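Local coordinates for protein phosphodiesterase (Salpingoeca rosetta, PDB 7CJ3) that binds retinal within the membrane-spanning helical bundle of a bacteriorhodopsin-like transmembrane domain, at residues Ile30-Val35 / Asp99-Ile104; Leu112-Leu117 / Trp127-Ala132; Pro215-His220 / Val273-Glu278. All blocks are in the same frame, centred on the assembly; numbering follows the deposited sequence.

Interaction 1. Residues Ile30-Val35 / Asp99-Ile104; sequences IVWLCV and DGVACI. With OLC ((2R)-2,3-dihydroxypropyl (9Z)-octadec-9-enoate), chain Q.
The indole of Trp32 is packed against Ile104 and, at its pyrrole end, against Val101. Ile104 supplies most of the contact: its CD1 lies 3.6 Å from the centroid of the six-membered ring of Trp32, only 8° off the ring normal, which makes a CH-pi interaction over the face. The rest of the isoleucine arm follows across the same face, with CG1 3.6 Å from Trp32 CZ2. Val101 meets the indole obliquely, its CG1 3.8 Å from Trp32 CD1, and the two side chains run antiparallel past one another.

The torsions explain the overlap. Trp32 holds its CG anti to the backbone N (chi1 -170°), which carries the indole across to helix 86-111. In Ile104, CG1 sits between the backbone N and the carbonyl carbon (chi1 59°) with an extended CD1 beyond it, so that the ethyl arm is laid on the indole. Further out, Ser105 OG accepts a weak hydrogen bond from Trp32 NE1 while it also bonds to Val101 O, giving the buried N-H a polar partner one residue beyond Ile104. Met129 and Ile136 of helix 128-149 add to the surroundings of the ring.

Elsewhere on 99-104, Gly100 has no side chain, and the chain of OLC (chain Q) lies against its backbone, OLC C11 being 3.7 Å from Gly100 CA. Ala102 and Cys103 pack on Phe69 of helix 58-81. The contact thus joins two helices that run in the same general direction, 17-41 and 86-111; helix 17-41 is consistent in position with an additional helix packed against the seven-helix bundle characteristic of microbial rhodopsins.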
loop_
_atom_site.group_PDB
_atom_site.type_symbol
_atom_site.label_atom_id
_atom_site.label_comp_id
_atom_site.label_asym_id
_atom_site.label_seq_id
_atom_site.Cartn_x
_atom_site.Cartn_y
_atom_site.Cartn_z
ATOM N N ILE B 30 -0.885 23.815 -5.961
ATOM C CA ILE B 30 -0.095 25.016 -6.358
ATOM C C ILE B 30 0.953 25.301 -5.285
ATOM O O ILE B 30 2.099 25.571 -5.648
ATOM C CB ILE B 30 -0.980 26.236 -6.659
ATOM C CG1 ILE B 30 -1.906 25.975 -7.849
ATOM C CG2 ILE B 30 -0.108 27.470 -6.902
ATOM C CD1 ILE B 30 -3.102 26.886 -7.907
ATOM N N VAL B 31 0.585 25.208 -4.015
ATOM C CA VAL B 31 1.524 25.460 -2.878
ATOM C C VAL B 31 2.652 24.424 -2.944
ATOM O O VAL B 31 3.849 24.776 -2.704
ATOM C CB VAL B 31 0.795 25.407 -1.523
ATOM C CG1 VAL B 31 1.776 25.476 -0.361
ATOM C CG2 VAL B 31 -0.261 26.498 -1.409
ATOM N N TRP B 32 2.276 23.188 -3.277
ATOM C CA TRP B 32 3.217 22.051 -3.372
ATOM C C TRP B 32 4.271 22.332 -4.460
ATOM O O TRP B 32 5.476 22.372 -4.126
ATOM C CB TRP B 32 2.447 20.759 -3.620
ATOM C CG TRP B 32 3.349 19.579 -3.468
ATOM C CD1 TRP B 32 3.677 18.928 -2.323
ATOM C CD2 TRP B 32 4.112 18.972 -4.516
ATOM N NE1 TRP B 32 4.563 17.927 -2.590
ATOM C CE2 TRP B 32 4.862 17.938 -3.923
ATOM C CE3 TRP B 32 4.216 19.203 -5.899
ATOM C CZ2 TRP B 32 5.724 17.131 -4.669
ATOM C CZ3 TRP B 32 5.058 18.398 -6.634
ATOM C CH2 TRP B 32 5.804 17.378 -6.024
ATOM N N LEU B 33 3.816 22.567 -5.693
ATOM C CA LEU B 33 4.669 22.842 -6.876
ATOM C C LEU B 33 5.655 23.978 -6.599
ATOM O O LEU B 33 6.844 23.832 -6.940
ATOM C CB LEU B 33 3.763 23.215 -8.049
ATOM C CG LEU B 33 3.001 22.052 -8.681
ATOM C CD1 LEU B 33 1.875 22.575 -9.568
ATOM C CD2 LEU B 33 3.958 21.127 -9.446
ATOM N N CYS B 34 5.187 25.072 -6.004
ATOM C CA CYS B 34 6.057 26.230 -5.656
ATOM C C CYS B 34 7.183 25.760 -4.733
ATOM O O CYS B 34 8.369 26.068 -4.993
ATOM C CB CYS B 34 5.240 27.349 -5.021
ATOM S SG CYS B 34 3.873 27.908 -6.056
ATOM N N VAL B 35 6.830 25.002 -3.699
ATOM C CA VAL B 35 7.807 24.544 -2.681
ATOM C C VAL B 35 8.749 23.554 -3.361
ATOM O O VAL B 35 9.978 23.661 -3.178
ATOM C CB VAL B 35 7.073 23.941 -1.481
ATOM C CG1 VAL B 35 8.050 23.338 -0.478
ATOM C CG2 VAL B 35 6.149 24.955 -0.831
ATOM N N ASP B 99 -3.711 12.079 -0.321
ATOM C CA ASP B 99 -2.958 10.841 -0.673
ATOM C C ASP B 99 -2.123 11.086 -1.928
ATOM O O ASP B 99 -0.991 10.599 -1.990
ATOM C CB ASP B 99 -3.915 9.659 -0.828
ATOM C CG ASP B 99 -4.314 9.070 0.515
ATOM O OD1 ASP B 99 -3.827 9.582 1.567
ATOM O OD2 ASP B 99 -5.071 8.108 0.515
ATOM N N GLY B 100 -2.677 11.802 -2.898
ATOM C CA GLY B 100 -1.939 12.234 -4.090
ATOM C C GLY B 100 -0.762 13.125 -3.729
ATOM O O GLY B 100 0.331 12.918 -4.299
ATOM N N VAL B 101 -0.971 14.108 -2.844
ATOM C CA VAL B 101 0.104 15.057 -2.452
ATOM C C VAL B 101 1.232 14.224 -1.858
ATOM O O VAL B 101 2.398 14.443 -2.231
ATOM C CB VAL B 101 -0.380 16.138 -1.467
ATOM C CG1 VAL B 101 0.785 16.933 -0.874
ATOM C CG2 VAL B 101 -1.369 17.076 -2.127
ATOM N N ALA B 102 0.878 13.303 -0.963
ATOM C CA ALA B 102 1.827 12.393 -0.288
ATOM C C ALA B 102 2.537 11.548 -1.347
ATOM O O ALA B 102 3.757 11.437 -1.305
ATOM C CB ALA B 102 1.101 11.545 0.726
ATOM N N CYS B 103 1.805 11.043 -2.319
ATOM C CA CYS B 103 2.366 10.209 -3.399
ATOM C C CYS B 103 3.515 10.939 -4.107
ATOM O O CYS B 103 4.635 10.358 -4.181
ATOM C CB CYS B 103 1.294 9.835 -4.406
ATOM S SG CYS B 103 2.007 8.901 -5.779
ATOM N N ILE B 104 3.247 12.143 -4.637
ATOM C CA ILE B 104 4.245 12.899 -5.450
ATOM C C ILE B 104 5.359 13.454 -4.556
ATOM O O ILE B 104 6.493 13.559 -5.086
ATOM C CB ILE B 104 3.625 13.997 -6.325
ATOM C CG1 ILE B 104 2.863 15.037 -5.494
ATOM C CG2 ILE B 104 2.757 13.370 -7.399
ATOM C CD1 ILE B 104 2.141 16.121 -6.312
HETATM C C18 OLC Q . -3.860 7.126 -9.339
HETATM C C10 OLC Q . -4.089 14.484 -6.773
HETATM C C9 OLC Q . -5.420 14.329 -6.833
HETATM C C17 OLC Q . -2.535 7.872 -9.326
HETATM C C11 OLC Q . -3.263 13.367 -7.362
HETATM C C8 OLC Q . -6.062 13.086 -7.432
HETATM C C24 OLC Q . -15.469 20.529 -9.538
HETATM C C16 OLC Q . -2.585 9.224 -8.577
HETATM C C12 OLC Q . -1.774 13.623 -7.579
HETATM C C7 OLC Q . -7.502 13.284 -7.896
HETATM C C15 OLC Q . -1.182 9.892 -8.579
HETATM C C13 OLC Q . -1.212 12.466 -8.438
HETATM C C6 OLC Q . -8.434 13.876 -6.846
HETATM C C14 OLC Q . -0.993 11.131 -7.700
HETATM C C5 OLC Q . -9.892 13.425 -7.110
HETATM C C4 OLC Q . -10.824 14.509 -7.656
HETATM C C3 OLC Q . -12.075 14.709 -6.802
HETATM C C2 OLC Q . -12.611 16.146 -6.890
HETATM C C21 OLC Q . -14.803 18.533 -8.169
HETATM C C1 OLC Q . -13.562 16.341 -8.071
HETATM C C22 OLC Q . -15.608 18.992 -9.401
HETATM O O19 OLC Q . -13.329 15.861 -9.173
HETATM O O25 OLC Q . -15.096 21.026 -10.843
HETATM O O23 OLC Q . -15.186 18.277 -10.580
HETATM O O20 OLC Q . -14.800 17.126 -7.937
#

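Interaction 2. Residues Leu112-Leu117 / Trp127-Ala132; sequences LNLYFL and WLMRYA. With OLC ((2R)-2,3-dihydroxypropyl (9Z)-octadec-9-enoate), chain M.
Leu128 and Met129, at the start of a helix, meet the extended loop 112-117 through Leu114, Leu117 and the ring of Tyr115. Leu128 CD1 reaches Leu117 CD1 at 3.5 Å, the two leucines set roughly perpendicular, and the same methyl lies 3.8 Å from Tyr115 CD2, oblique to the ring. Met129 is bent about CB-CG and CG-SD (chi2 66°, chi3 86°); this curls its terminal methyl back toward the loop, where CE comes within 3.6 Å of Leu114 CD1.

The aromatic component is Phe116 with Trp127. Their side chains are aligned in the same direction, with the phenyl centroid of Phe116 5.5 Å from that of the six-membered ring of Trp127 and the planes inclined at 59°, an oblique pairing. The phenylalanine also uses its CB, 3.8 Å from Trp127 CE3.

Polar linkage runs through a water. It accepts from Met129 N at 3.0 Å and donates a weak bond to Tyr115 O, so a first-turn amide of the helix is tied to the loop backbone. OLC (chain M) contributes too: its C16 sits at the edge of the tyrosine ring, 3.5 Å from Tyr115 CE2, and another part of the same chain touches Leu128 CD2.

Trp127 occupies the N-cap of helix 128-149 and makes an edge-to-face pair with Tyr62; Tyr131, one turn on, belongs to the retinal pocket. The loop leaves helix 86-111, leans with Phe116 on helix 45-54 and with Leu114 on helix 17-41, then enters strand 117-118, which pairs antiparallel with 125-126 in the hairpin leading into helix 128-149.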
loop_
_atom_site.group_PDB
_atom_site.type_symbol
_atom_site.label_atom_id
_atom_site.label_comp_id
_atom_site.label_asym_id
_atom_site.label_seq_id
_atom_site.Cartn_x
_atom_site.Cartn_y
_atom_site.Cartn_z
ATOM N N LEU B 112 14.587 13.015 -7.154
ATOM C CA LEU B 112 15.166 14.359 -7.435
ATOM C C LEU B 112 16.141 14.746 -6.323
ATOM O O LEU B 112 16.052 14.162 -5.225
ATOM C CB LEU B 112 14.057 15.406 -7.604
ATOM C CG LEU B 112 12.961 15.064 -8.603
ATOM C CD1 LEU B 112 11.788 15.997 -8.490
ATOM C CD2 LEU B 112 13.499 15.083 -10.011
ATOM N N ASN B 113 17.076 15.639 -6.678
ATOM C CA ASN B 113 17.996 16.379 -5.770
ATOM C C ASN B 113 17.214 17.564 -5.193
ATOM O O ASN B 113 16.935 18.531 -5.961
ATOM C CB ASN B 113 19.262 16.842 -6.490
ATOM C CG ASN B 113 20.009 15.692 -7.115
ATOM O OD1 ASN B 113 20.608 14.883 -6.430
ATOM N ND2 ASN B 113 19.943 15.575 -8.427
ATOM N N LEU B 114 16.846 17.455 -3.909
ATOM C CA LEU B 114 16.056 18.476 -3.181
ATOM C C LEU B 114 16.914 19.061 -2.055
ATOM O O LEU B 114 17.574 18.310 -1.336
ATOM C CB LEU B 114 14.758 17.860 -2.658
ATOM C CG LEU B 114 13.812 17.295 -3.716
ATOM C CD1 LEU B 114 12.619 16.620 -3.047
ATOM C CD2 LEU B 114 13.326 18.381 -4.660
ATOM N N TYR B 115 16.908 20.388 -1.959
ATOM C CA TYR B 115 17.498 21.186 -0.861
ATOM C C TYR B 115 16.943 20.658 0.458
ATOM O O TYR B 115 15.714 20.377 0.557
ATOM C CB TYR B 115 17.156 22.668 -1.018
ATOM C CG TYR B 115 17.682 23.530 0.092
ATOM C CD1 TYR B 115 19.035 23.565 0.380
ATOM C CD2 TYR B 115 16.822 24.280 0.865
ATOM C CE1 TYR B 115 19.531 24.357 1.399
ATOM C CE2 TYR B 115 17.292 25.086 1.889
ATOM C CZ TYR B 115 18.651 25.133 2.145
ATOM O OH TYR B 115 19.110 25.940 3.144
ATOM N N PHE B 116 17.845 20.524 1.435
ATOM C CA PHE B 116 17.598 19.941 2.781
ATOM C C PHE B 116 18.509 20.638 3.797
ATOM O O PHE B 116 19.546 21.215 3.413
ATOM C CB PHE B 116 17.809 18.423 2.741
ATOM C CG PHE B 116 19.227 17.986 2.497
ATOM C CD1 PHE B 116 19.688 17.782 1.216
ATOM C CD2 PHE B 116 20.102 17.767 3.554
ATOM C CE1 PHE B 116 20.984 17.322 0.989
ATOM C CE2 PHE B 116 21.403 17.338 3.333
ATOM C CZ PHE B 116 21.842 17.114 2.047
ATOM N N LEU B 117 18.108 20.593 5.063
ATOM C CA LEU B 117 18.881 21.168 6.191
ATOM C C LEU B 117 19.685 20.038 6.814
ATOM O O LEU B 117 19.325 18.877 6.584
ATOM C CB LEU B 117 17.915 21.828 7.184
ATOM C CG LEU B 117 17.447 23.248 6.827
ATOM C CD1 LEU B 117 17.364 23.478 5.333
ATOM C CD2 LEU B 117 16.097 23.560 7.457
ATOM N N TRP B 127 14.354 16.821 5.841
ATOM C CA TRP B 127 13.657 16.809 4.534
ATOM C C TRP B 127 12.526 17.831 4.590
ATOM O O TRP B 127 11.451 17.510 5.206
ATOM C CB TRP B 127 13.126 15.419 4.239
ATOM C CG TRP B 127 14.158 14.337 4.158
ATOM C CD1 TRP B 127 14.127 13.137 4.815
ATOM C CD2 TRP B 127 15.323 14.291 3.313
ATOM N NE1 TRP B 127 15.191 12.360 4.447
ATOM C CE2 TRP B 127 15.949 13.044 3.538
ATOM C CE3 TRP B 127 15.891 15.163 2.377
ATOM C CZ2 TRP B 127 17.122 12.664 2.879
ATOM C CZ3 TRP B 127 17.057 14.786 1.740
ATOM C CH2 TRP B 127 17.657 13.548 1.968
ATOM N N LEU B 128 12.736 18.998 3.952
ATOM C CA LEU B 128 11.751 20.111 3.929
ATOM C C LEU B 128 10.519 19.706 3.104
ATOM O O LEU B 128 9.399 20.237 3.337
ATOM C CB LEU B 128 12.475 21.318 3.336
ATOM C CG LEU B 128 13.545 21.926 4.255
ATOM C CD1 LEU B 128 14.523 22.810 3.475
ATOM C CD2 LEU B 128 12.885 22.712 5.386
ATOM N N MET B 129 10.698 18.755 2.192
ATOM C CA MET B 129 9.598 18.213 1.345
ATOM C C MET B 129 8.612 17.410 2.211
ATOM O O MET B 129 7.401 17.644 2.079
ATOM C CB MET B 129 10.142 17.353 0.199
ATOM C CG MET B 129 9.068 16.861 -0.754
ATOM S SD MET B 129 8.245 18.148 -1.713
ATOM C CE MET B 129 9.419 18.213 -3.067
ATOM N N ARG B 130 9.098 16.548 3.105
ATOM C CA ARG B 130 8.208 15.836 4.062
ATOM C C ARG B 130 7.455 16.878 4.899
ATOM O O ARG B 130 6.205 16.803 4.926
ATOM C CB ARG B 130 8.939 14.823 4.932
ATOM C CG ARG B 130 7.985 13.944 5.737
ATOM C CD ARG B 130 8.649 12.675 6.271
ATOM N NE ARG B 130 9.928 12.967 6.905
ATOM C CZ ARG B 130 10.975 12.139 6.942
ATOM N NH1 ARG B 130 10.906 10.911 6.431
ATOM N NH2 ARG B 130 12.092 12.531 7.523
ATOM N N TYR B 131 8.162 17.841 5.496
ATOM C CA TYR B 131 7.530 18.931 6.287
ATOM C C TYR B 131 6.509 19.683 5.409
ATOM O O TYR B 131 5.369 19.891 5.884
ATOM C CB TYR B 131 8.598 19.839 6.912
ATOM C CG TYR B 131 9.205 19.310 8.189
ATOM C CD1 TYR B 131 8.485 19.316 9.393
ATOM C CD2 TYR B 131 10.508 18.833 8.222
ATOM C CE1 TYR B 131 9.030 18.841 10.576
ATOM C CE2 TYR B 131 11.079 18.365 9.401
ATOM C CZ TYR B 131 10.341 18.366 10.581
ATOM O OH TYR B 131 10.909 17.910 11.745
ATOM N N ALA B 132 6.847 20.008 4.158
ATOM C CA ALA B 132 5.926 20.665 3.200
ATOM C C ALA B 132 4.658 19.845 2.982
ATOM O O ALA B 132 3.568 20.390 3.092
ATOM C CB ALA B 132 6.631 20.906 1.887
HETATM C C10 OLC M . 8.492 24.768 3.808
HETATM C C9 OLC M . 8.188 24.107 4.912
HETATM C C11 OLC M . 9.923 25.131 3.378
HETATM C C8 OLC M . 9.290 23.645 5.825
HETATM C C16 OLC M . 14.251 26.721 1.214
HETATM C C12 OLC M . 9.969 26.215 2.259
HETATM C C7 OLC M . 9.091 24.155 7.244
HETATM C C15 OLC M . 13.163 26.936 0.122
HETATM C C13 OLC M . 10.931 25.973 1.060
HETATM C C6 OLC M . 9.095 25.686 7.384
HETATM C C14 OLC M . 11.718 27.217 0.607
HETATM C C5 OLC M . 10.015 26.196 8.504
HETATM C C4 OLC M . 11.467 26.311 8.047
HETATM C C3 OLC M . 12.320 26.685 9.242
HETATM O O HOH W 1 13.509 17.964 1.368
#

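Interaction 3. Residues Pro215-His220 / Val273-Glu278; sequences PPLPRH and VNCNLE
Leu217 and Cys275 bring the two backbones nearest, their CA atoms 6.5 Å apart, where a loop about to become a helix passes the last turn of another. The thiol of Cys275 carries the contact. With SG anti to its own carbonyl carbon (chi1 -74°), the sulfur is set against two neighbours in sequence on the loop: Leu217 CD2 at 3.6 Å from Cys275 SG, and the ring carbon Pro218 CD at 3.8 Å from the same sulfur. The CD2 branch of Leu217 does the touching and also lies 3.9 Å from Cys275 CB; the same side chain packs on Leu222 and Leu225 of the helix it precedes. Cys275 in turn lies on Ala221, so the cysteine side chain meets apolar groups of both the loop and the first turn of that helix.

Pro218 is the N-cap residue of helix 219-233, and Glu278 the first to leave helical geometry after 250-277. The contact therefore pairs the start of helix 219-233 with the end of helix 250-277, helix 235-245 lying between them in the chain. This is consistent with the last two membrane-spanning elements of a microbial rhodopsin bundle, the first of them divided into 219-233 and 235-245, whose antiparallel course brings such ends to one side of the membrane.

Beyond the sulfur, the proline ring meets a carboxylate: Pro218 CG is 3.8 Å from Glu278 OE2, the two side chains running obliquely to one another. Pro218 is exposed and Glu278 partly so, whereas Leu217 and Cys275 are buried. A second copy of the protein covers a further side of the helix end, with Leu75, Leu78 and Asn82 of that subunit packing on Val273, Asn274 and Glu278 respectively.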
loop_
_atom_site.group_PDB
_atom_site.type_symbol
_atom_site.label_atom_id
_atom_site.label_comp_id
_atom_site.label_asym_id
_atom_site.label_seq_id
_atom_site.Cartn_x
_atom_site.Cartn_y
_atom_site.Cartn_z
ATOM N N PRO B 215 -24.368 13.469 12.328
ATOM C CA PRO B 215 -23.099 13.300 11.618
ATOM C C PRO B 215 -23.268 12.382 10.410
ATOM O O PRO B 215 -24.139 11.512 10.414
ATOM C CB PRO B 215 -22.172 12.706 12.688
ATOM C CG PRO B 215 -23.108 11.962 13.633
ATOM C CD PRO B 215 -24.394 12.762 13.622
ATOM N N PRO B 216 -22.467 12.552 9.328
ATOM C CA PRO B 216 -22.567 11.686 8.150
ATOM C C PRO B 216 -22.035 10.263 8.367
ATOM O O PRO B 216 -22.224 9.440 7.487
ATOM C CB PRO B 216 -21.721 12.403 7.087
ATOM C CG PRO B 216 -20.752 13.285 7.869
ATOM C CD PRO B 216 -21.457 13.613 9.164
ATOM N N LEU B 217 -21.368 10.012 9.503
ATOM C CA LEU B 217 -20.836 8.678 9.900
ATOM C C LEU B 217 -21.544 8.219 11.172
ATOM O O LEU B 217 -21.910 9.037 12.019
ATOM C CB LEU B 217 -19.314 8.762 10.108
ATOM C CG LEU B 217 -18.510 9.399 8.977
ATOM C CD1 LEU B 217 -17.014 9.400 9.291
ATOM C CD2 LEU B 217 -18.758 8.658 7.683
ATOM N N PRO B 218 -21.728 6.890 11.347
ATOM C CA PRO B 218 -22.267 6.352 12.591
ATOM C C PRO B 218 -21.299 6.561 13.771
ATOM O O PRO B 218 -20.095 6.812 13.580
ATOM C CB PRO B 218 -22.482 4.856 12.290
ATOM C CG PRO B 218 -21.498 4.548 11.189
ATOM C CD PRO B 218 -21.380 5.828 10.389
ATOM N N ARG B 219 -21.870 6.435 14.973
ATOM C CA ARG B 219 -21.230 6.631 16.291
ATOM C C ARG B 219 -19.923 5.831 16.345
ATOM O O ARG B 219 -18.893 6.408 16.718
ATOM C CB ARG B 219 -22.234 6.211 17.372
ATOM C CG ARG B 219 -22.033 6.912 18.706
ATOM C CD ARG B 219 -22.909 6.418 19.825
ATOM N NE ARG B 219 -22.353 6.917 21.079
ATOM C CZ ARG B 219 -21.435 6.295 21.810
ATOM N NH1 ARG B 219 -20.955 5.113 21.444
ATOM N NH2 ARG B 219 -21.008 6.869 22.917
ATOM N N HIS B 220 -19.945 4.542 15.971
ATOM C CA HIS B 220 -18.758 3.672 16.141
ATOM C C HIS B 220 -17.614 4.224 15.286
ATOM O O HIS B 220 -16.463 4.197 15.763
ATOM C CB HIS B 220 -19.061 2.197 15.847
ATOM C CG HIS B 220 -17.998 1.281 16.374
ATOM N ND1 HIS B 220 -17.680 0.058 15.777
ATOM C CD2 HIS B 220 -17.095 1.451 17.372
ATOM C CE1 HIS B 220 -16.676 -0.504 16.427
ATOM N NE2 HIS B 220 -16.293 0.328 17.413
ATOM N N VAL B 273 -14.515 3.563 3.916
ATOM C CA VAL B 273 -14.920 2.424 3.033
ATOM C C VAL B 273 -15.984 1.566 3.747
ATOM O O VAL B 273 -16.942 1.133 3.086
ATOM C CB VAL B 273 -13.696 1.575 2.638
ATOM C CG1 VAL B 273 -14.086 0.175 2.163
ATOM C CG2 VAL B 273 -12.835 2.281 1.604
ATOM N N ASN B 274 -15.801 1.328 5.046
ATOM C CA ASN B 274 -16.690 0.514 5.909
ATOM C C ASN B 274 -18.032 1.227 6.112
ATOM O O ASN B 274 -19.067 0.538 6.069
ATOM C CB ASN B 274 -16.020 0.227 7.259
ATOM C CG ASN B 274 -16.802 -0.749 8.111
ATOM O OD1 ASN B 274 -16.705 -1.960 7.911
ATOM N ND2 ASN B 274 -17.580 -0.231 9.049
ATOM N N CYS B 275 -18.019 2.542 6.360
ATOM C CA CYS B 275 -19.236 3.391 6.511
ATOM C C CYS B 275 -20.135 3.317 5.280
ATOM O O CYS B 275 -21.355 3.344 5.451
ATOM C CB CYS B 275 -18.868 4.844 6.725
ATOM S SG CYS B 275 -18.242 5.130 8.388
ATOM N N ASN B 276 -19.526 3.331 4.088
ATOM C CA ASN B 276 -20.228 3.213 2.781
ATOM C C ASN B 276 -20.895 1.838 2.719
ATOM O O ASN B 276 -22.105 1.794 2.384
ATOM C CB ASN B 276 -19.296 3.470 1.604
ATOM C CG ASN B 276 -18.935 4.935 1.515
ATOM O OD1 ASN B 276 -19.310 5.736 2.368
ATOM N ND2 ASN B 276 -18.215 5.305 0.477
ATOM N N LEU B 277 -20.145 0.779 3.048
ATOM C CA LEU B 277 -20.634 -0.626 3.065
ATOM C C LEU B 277 -21.834 -0.767 4.015
ATOM O O LEU B 277 -22.794 -1.448 3.625
ATOM C CB LEU B 277 -19.488 -1.559 3.474
ATOM C CG LEU B 277 -18.341 -1.698 2.470
ATOM C CD1 LEU B 277 -17.483 -2.918 2.769
ATOM C CD2 LEU B 277 -18.860 -1.770 1.046
ATOM N N GLU B 278 -21.777 -0.144 5.203
ATOM C CA GLU B 278 -22.840 -0.184 6.257
ATOM C C GLU B 278 -24.064 0.616 5.796
ATOM O O GLU B 278 -23.871 1.796 5.440
ATOM C CB GLU B 278 -22.357 0.446 7.567
ATOM C CG GLU B 278 -21.498 -0.467 8.414
ATOM C CD GLU B 278 -20.877 0.191 9.638
ATOM O OE1 GLU B 278 -20.897 -0.445 10.721
ATOM O OE2 GLU B 278 -20.363 1.334 9.503
#

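From the N terminus, the chain enters interaction 1 on helix 17-41, which is joined to helix 86-111 with helices 45-54 and 58-81 intervening in the chain. Interaction 2 then closes a much shorter loop, the hairpin between helices 86-111 and 128-149. Interaction 3 closes a third, running through helices 219-233 and 235-245 and returning along 250-277. The three follow one another in series, none enclosing or crossing another. Interactions 1 and 2 touch, Val35 CG1 lying 3.7 Å from Ala132 CB, and together unite helices 17-41, 86-111 and 128-149. Interaction 3 stands apart, its centre about 37 Å from that of interaction 2, on the opposite side of the chain's centre.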